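Local coordinates for protein octaprenyl Pyrophosphate Synthase (Helicobacter pylori, PDB 3TC1) that probably builds the eight-isoprene-unit octaprenyl diphosphate chain by successive head-to-tail, magnesium-dependent condensations of isopentenyl diphosphate, at residues B[138-143]-B[155-160]. Residues are numbered along the deposited sequence; the frame is centred on the assembly and turned at random.
Sequences EIEDVF and YWRILE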
ATOM      1  N   GLU B 138      -8.065  -8.987   3.390  1.00 19.85           N
ATOM      2  CA  GLU B 138      -8.887  -8.138   2.541  1.00 21.01           C
ATOM      3  C   GLU B 138      -9.249  -8.903   1.267  1.00 20.24           C
ATOM      4  O   GLU B 138     -10.395  -8.878   0.825  1.00 21.29           O
ATOM      5  CB  GLU B 138      -8.136  -6.851   2.192  1.00 28.50           C
ATOM      6  CG  GLU B 138      -8.882  -5.953   1.221  1.00 32.69           C
ATOM      7  CD  GLU B 138     -10.209  -5.455   1.770  1.00 37.34           C
ATOM      8  OE1 GLU B 138     -10.949  -4.804   1.004  1.00 39.03           O
ATOM      9  OE2 GLU B 138     -10.511  -5.703   2.959  1.00 37.70           O
ATOM     10  N   ILE B 139      -8.272  -9.592   0.689  1.00 19.58           N
ATOM     11  CA  ILE B 139      -8.509 -10.366  -0.523  1.00 21.70           C
ATOM     12  C   ILE B 139      -9.466 -11.511  -0.229  1.00 20.02           C
ATOM     13  O   ILE B 139     -10.364 -11.796  -1.015  1.00 21.12           O
ATOM     14  CB  ILE B 139      -7.197 -10.932  -1.092  1.00 29.60           C
ATOM     15  CG1 ILE B 139      -6.344  -9.789  -1.638  1.00 30.45           C
ATOM     16  CG2 ILE B 139      -7.491 -11.943  -2.197  1.00 31.48           C
ATOM     17  CD1 ILE B 139      -5.003 -10.230  -2.176  1.00 31.70           C
ATOM     18  N   GLU B 140      -9.262 -12.167   0.904  1.00 18.20           N
ATOM     19  CA  GLU B 140     -10.123 -13.265   1.312  1.00 19.58           C
ATOM     20  C   GLU B 140     -11.559 -12.765   1.458  1.00 18.07           C
ATOM     21  O   GLU B 140     -12.504 -13.400   1.001  1.00 17.37           O
ATOM     22  CB  GLU B 140      -9.645 -13.834   2.653  1.00 29.60           C
ATOM     23  CG  GLU B 140      -8.395 -14.701   2.561  1.00 34.44           C
ATOM     24  CD  GLU B 140      -7.763 -14.989   3.920  1.00 38.23           C
ATOM     25  OE1 GLU B 140      -6.913 -15.902   3.997  1.00 39.29           O
ATOM     26  OE2 GLU B 140      -8.102 -14.299   4.908  1.00 39.13           O
ATOM     27  N   ASP B 141     -11.711 -11.608   2.089  1.00 19.57           N
ATOM     28  CA  ASP B 141     -13.028 -11.033   2.316  1.00 20.95           C
ATOM     29  C   ASP B 141     -13.810 -10.756   1.031  1.00 22.57           C
ATOM     30  O   ASP B 141     -14.994 -11.075   0.944  1.00 18.41           O
ATOM     31  CB  ASP B 141     -12.893  -9.751   3.144  1.00 26.64           C
ATOM     32  CG  ASP B 141     -14.153  -9.426   3.941  1.00 29.04           C
ATOM     33  OD1 ASP B 141     -14.869 -10.367   4.349  1.00 30.09           O
ATOM     34  OD2 ASP B 141     -14.415  -8.229   4.178  1.00 31.94           O
ATOM     35  N   VAL B 142     -13.186 -10.174   0.016  1.00 23.29           N
ATOM     36  CA  VAL B 142     -13.984  -9.918  -1.176  1.00 23.69           C
ATOM     37  C   VAL B 142     -14.154 -11.173  -2.038  1.00 22.10           C
ATOM     38  O   VAL B 142     -15.161 -11.296  -2.730  1.00 21.90           O
ATOM     39  CB  VAL B 142     -13.448  -8.679  -1.999  1.00 41.91           C
ATOM     40  CG1 VAL B 142     -12.174  -8.141  -1.358  1.00 42.64           C
ATOM     41  CG2 VAL B 142     -13.213  -9.048  -3.470  1.00 42.69           C
ATOM     42  N   PHE B 143     -13.210 -12.118  -2.000  1.00 18.38           N
ATOM     43  CA  PHE B 143     -13.397 -13.337  -2.795  1.00 18.30           C
ATOM     44  C   PHE B 143     -14.510 -14.175  -2.145  1.00 17.24           C
ATOM     45  O   PHE B 143     -15.392 -14.695  -2.828  1.00 16.59           O
ATOM     46  CB  PHE B 143     -12.107 -14.171  -2.890  1.00 20.89           C
ATOM     47  CG  PHE B 143     -11.213 -13.786  -4.040  1.00 25.84           C
ATOM     48  CD1 PHE B 143     -10.630 -12.522  -4.095  1.00 26.63           C
ATOM     49  CD2 PHE B 143     -10.953 -14.686  -5.069  1.00 27.76           C
ATOM     50  CE1 PHE B 143      -9.801 -12.160  -5.159  1.00 28.29           C
ATOM     51  CE2 PHE B 143     -10.128 -14.334  -6.136  1.00 28.81           C
ATOM     52  CZ  PHE B 143      -9.550 -13.069  -6.180  1.00 29.09           C
ATOM     53  N   TYR B 155     -14.994 -17.436   7.594  1.00 14.82           N
ATOM     54  CA  TYR B 155     -15.335 -16.203   8.289  1.00 14.47           C
ATOM     55  C   TYR B 155     -14.308 -15.933   9.385  1.00 13.64           C
ATOM     56  O   TYR B 155     -13.777 -14.823   9.496  1.00 14.24           O
ATOM     57  CB  TYR B 155     -16.738 -16.332   8.908  1.00 12.94           C
ATOM     58  CG  TYR B 155     -17.104 -15.227   9.868  1.00 13.87           C
ATOM     59  CD1 TYR B 155     -17.452 -13.960   9.409  1.00 14.67           C
ATOM     60  CD2 TYR B 155     -17.086 -15.448  11.245  1.00 15.52           C
ATOM     61  CE1 TYR B 155     -17.776 -12.936  10.299  1.00 17.58           C
ATOM     62  CE2 TYR B 155     -17.404 -14.434  12.144  1.00 16.23           C
ATOM     63  CZ  TYR B 155     -17.746 -13.184  11.666  1.00 16.10           C
ATOM     64  OH  TYR B 155     -18.049 -12.180  12.555  1.00 17.09           O
ATOM     65  N   TRP B 156     -14.033 -16.951  10.193  1.00 14.08           N
ATOM     66  CA  TRP B 156     -13.068 -16.824  11.287  1.00 12.78           C
ATOM     67  C   TRP B 156     -11.676 -16.460  10.779  1.00 12.71           C
ATOM     68  O   TRP B 156     -10.964 -15.680  11.405  1.00 12.29           O
ATOM     69  CB  TRP B 156     -13.008 -18.126  12.087  1.00 14.49           C
ATOM     70  CG  TRP B 156     -14.257 -18.398  12.877  1.00 14.79           C
ATOM     71  CD1 TRP B 156     -14.984 -19.557  12.895  1.00 14.68           C
ATOM     72  CD2 TRP B 156     -14.915 -17.496  13.772  1.00 15.21           C
ATOM     73  NE1 TRP B 156     -16.054 -19.431  13.749  1.00 14.81           N
ATOM     74  CE2 TRP B 156     -16.036 -18.176  14.300  1.00 14.45           C
ATOM     75  CE3 TRP B 156     -14.665 -16.178  14.183  1.00 14.50           C
ATOM     76  CZ2 TRP B 156     -16.908 -17.583  15.218  1.00 16.16           C
ATOM     77  CZ3 TRP B 156     -15.533 -15.587  15.098  1.00 20.44           C
ATOM     78  CH2 TRP B 156     -16.643 -16.293  15.605  1.00 16.30           C
ATOM     79  N   ARG B 157     -11.293 -17.026   9.641  1.00 14.54           N
ATOM     80  CA  ARG B 157      -9.987 -16.730   9.058  1.00 16.28           C
ATOM     81  C   ARG B 157      -9.925 -15.264   8.651  1.00 15.05           C
ATOM     82  O   ARG B 157      -8.917 -14.585   8.865  1.00 13.70           O
ATOM     83  CB  ARG B 157      -9.735 -17.626   7.842  1.00 38.29           C
ATOM     84  CG  ARG B 157      -8.384 -17.392   7.196  1.00 45.37           C
ATOM     85  CD  ARG B 157      -8.079 -18.422   6.126  1.00 51.84           C
ATOM     86  NE  ARG B 157      -6.758 -18.205   5.543  1.00 55.89           N
ATOM     87  CZ  ARG B 157      -6.180 -19.024   4.674  1.00 57.61           C
ATOM     88  NH1 ARG B 157      -6.805 -20.125   4.278  1.00 59.04           N
ATOM     89  NH2 ARG B 157      -4.975 -18.742   4.197  1.00 59.33           N
ATOM     90  N   ILE B 158     -11.014 -14.769   8.070  1.00 14.33           N
ATOM     91  CA  ILE B 158     -11.072 -13.371   7.653  1.00 16.56           C
ATOM     92  C   ILE B 158     -11.004 -12.438   8.858  1.00 16.67           C
ATOM     93  O   ILE B 158     -10.258 -11.459   8.845  1.00 16.46           O
ATOM     94  CB  ILE B 158     -12.365 -13.077   6.855  1.00 15.71           C
ATOM     95  CG1 ILE B 158     -12.333 -13.845   5.531  1.00 18.41           C
ATOM     96  CG2 ILE B 158     -12.513 -11.573   6.628  1.00 16.57           C
ATOM     97  CD1 ILE B 158     -13.618 -13.750   4.715  1.00 16.63           C
ATOM     98  N   LEU B 159     -11.780 -12.739   9.897  1.00 16.34           N
ATOM     99  CA  LEU B 159     -11.777 -11.903  11.096  1.00 18.01           C
ATOM    100  C   LEU B 159     -10.386 -11.824  11.707  1.00 16.82           C
ATOM    101  O   LEU B 159      -9.937 -10.750  12.115  1.00 16.53           O
ATOM    102  CB  LEU B 159     -12.757 -12.443  12.146  1.00 21.44           C
ATOM    103  CG  LEU B 159     -14.009 -11.582  12.332  1.00 24.45           C
ATOM    104  CD1 LEU B 159     -14.799 -11.610  11.039  1.00 27.83           C
ATOM    105  CD2 LEU B 159     -14.863 -12.086  13.497  1.00 23.94           C
ATOM    106  N   GLU B 160      -9.714 -12.967  11.773  1.00 16.33           N
ATOM    107  CA  GLU B 160      -8.368 -13.037  12.332  1.00 18.83           C
ATOM    108  C   GLU B 160      -7.367 -12.247  11.483  1.00 18.64           C
ATOM    109  O   GLU B 160      -6.550 -11.480  12.014  1.00 17.07           O
ATOM    110  CB  GLU B 160      -7.930 -14.499  12.431  1.00 22.51           C
ATOM    111  CG  GLU B 160      -8.708 -15.320  13.447  1.00 27.23           C
ATOM    112  CD  GLU B 160      -8.641 -16.813  13.161  1.00 31.30           C
ATOM    113  OE1 GLU B 160      -7.707 -17.236  12.449  1.00 34.61           O
ATOM    114  OE2 GLU B 160      -9.514 -17.565  13.647  1.00 31.84           O
TER
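Glu140 reaches Arg157 because its CG is set anti to the carbonyl carbon (chi1 -76°) and the rest of the chain runs extended, while Arg157 stretches fully from CG to NE and meets it nearly at a right angle. The resulting salt bridge links Glu140 OE1 to Arg157 NE at 2.8 Å. It is not the familiar side-by-side pairing of two flat groups: the carboxylate and guanidinium planes stand 80° apart, and OE1 lies over one face of the guanidinium, with CZ of Arg157 3.3 Å from OE1 of Glu140. Glu140 OE2 lies 3.9 Å from Arg157 CG, so both carboxylate oxygens border the arginine's aliphatic chain. This is a worked example of polar and apolar packing sharing one helix interface, for Ile158 fills the place next to the ion pair. Its CG1 meets Glu140 CB at 3.9 Å, and its CD1 comes within 3.7 Å of Asp141 CA, so the branched side chain rests against the backbone of the facing helix. Asp141 crosses the isoleucine and brings OD1 to 3.5 Å from Ile158 CG2, a van der Waals contact; its other oxygen, OD2, has a long, weak ion pair with Lys162, which also makes a salt bridge with Glu138, and a bound magnesium lies about 9 Å from the Asp141 side chain. NH2 of Arg157 donates a hydrogen bond to the carbonyl oxygen of Glu21 of the second subunit, tying the exposed arginine to the dimer interface. Helices 121-144 and 152-177, consecutive in the all-helical polyprenyl synthetase fold, thus pack in a roughly antiparallel hairpin (144° between directions), with helix 53-80 touching Glu138 and Val142, and helices 182-205 and 227-233 touching Trp156.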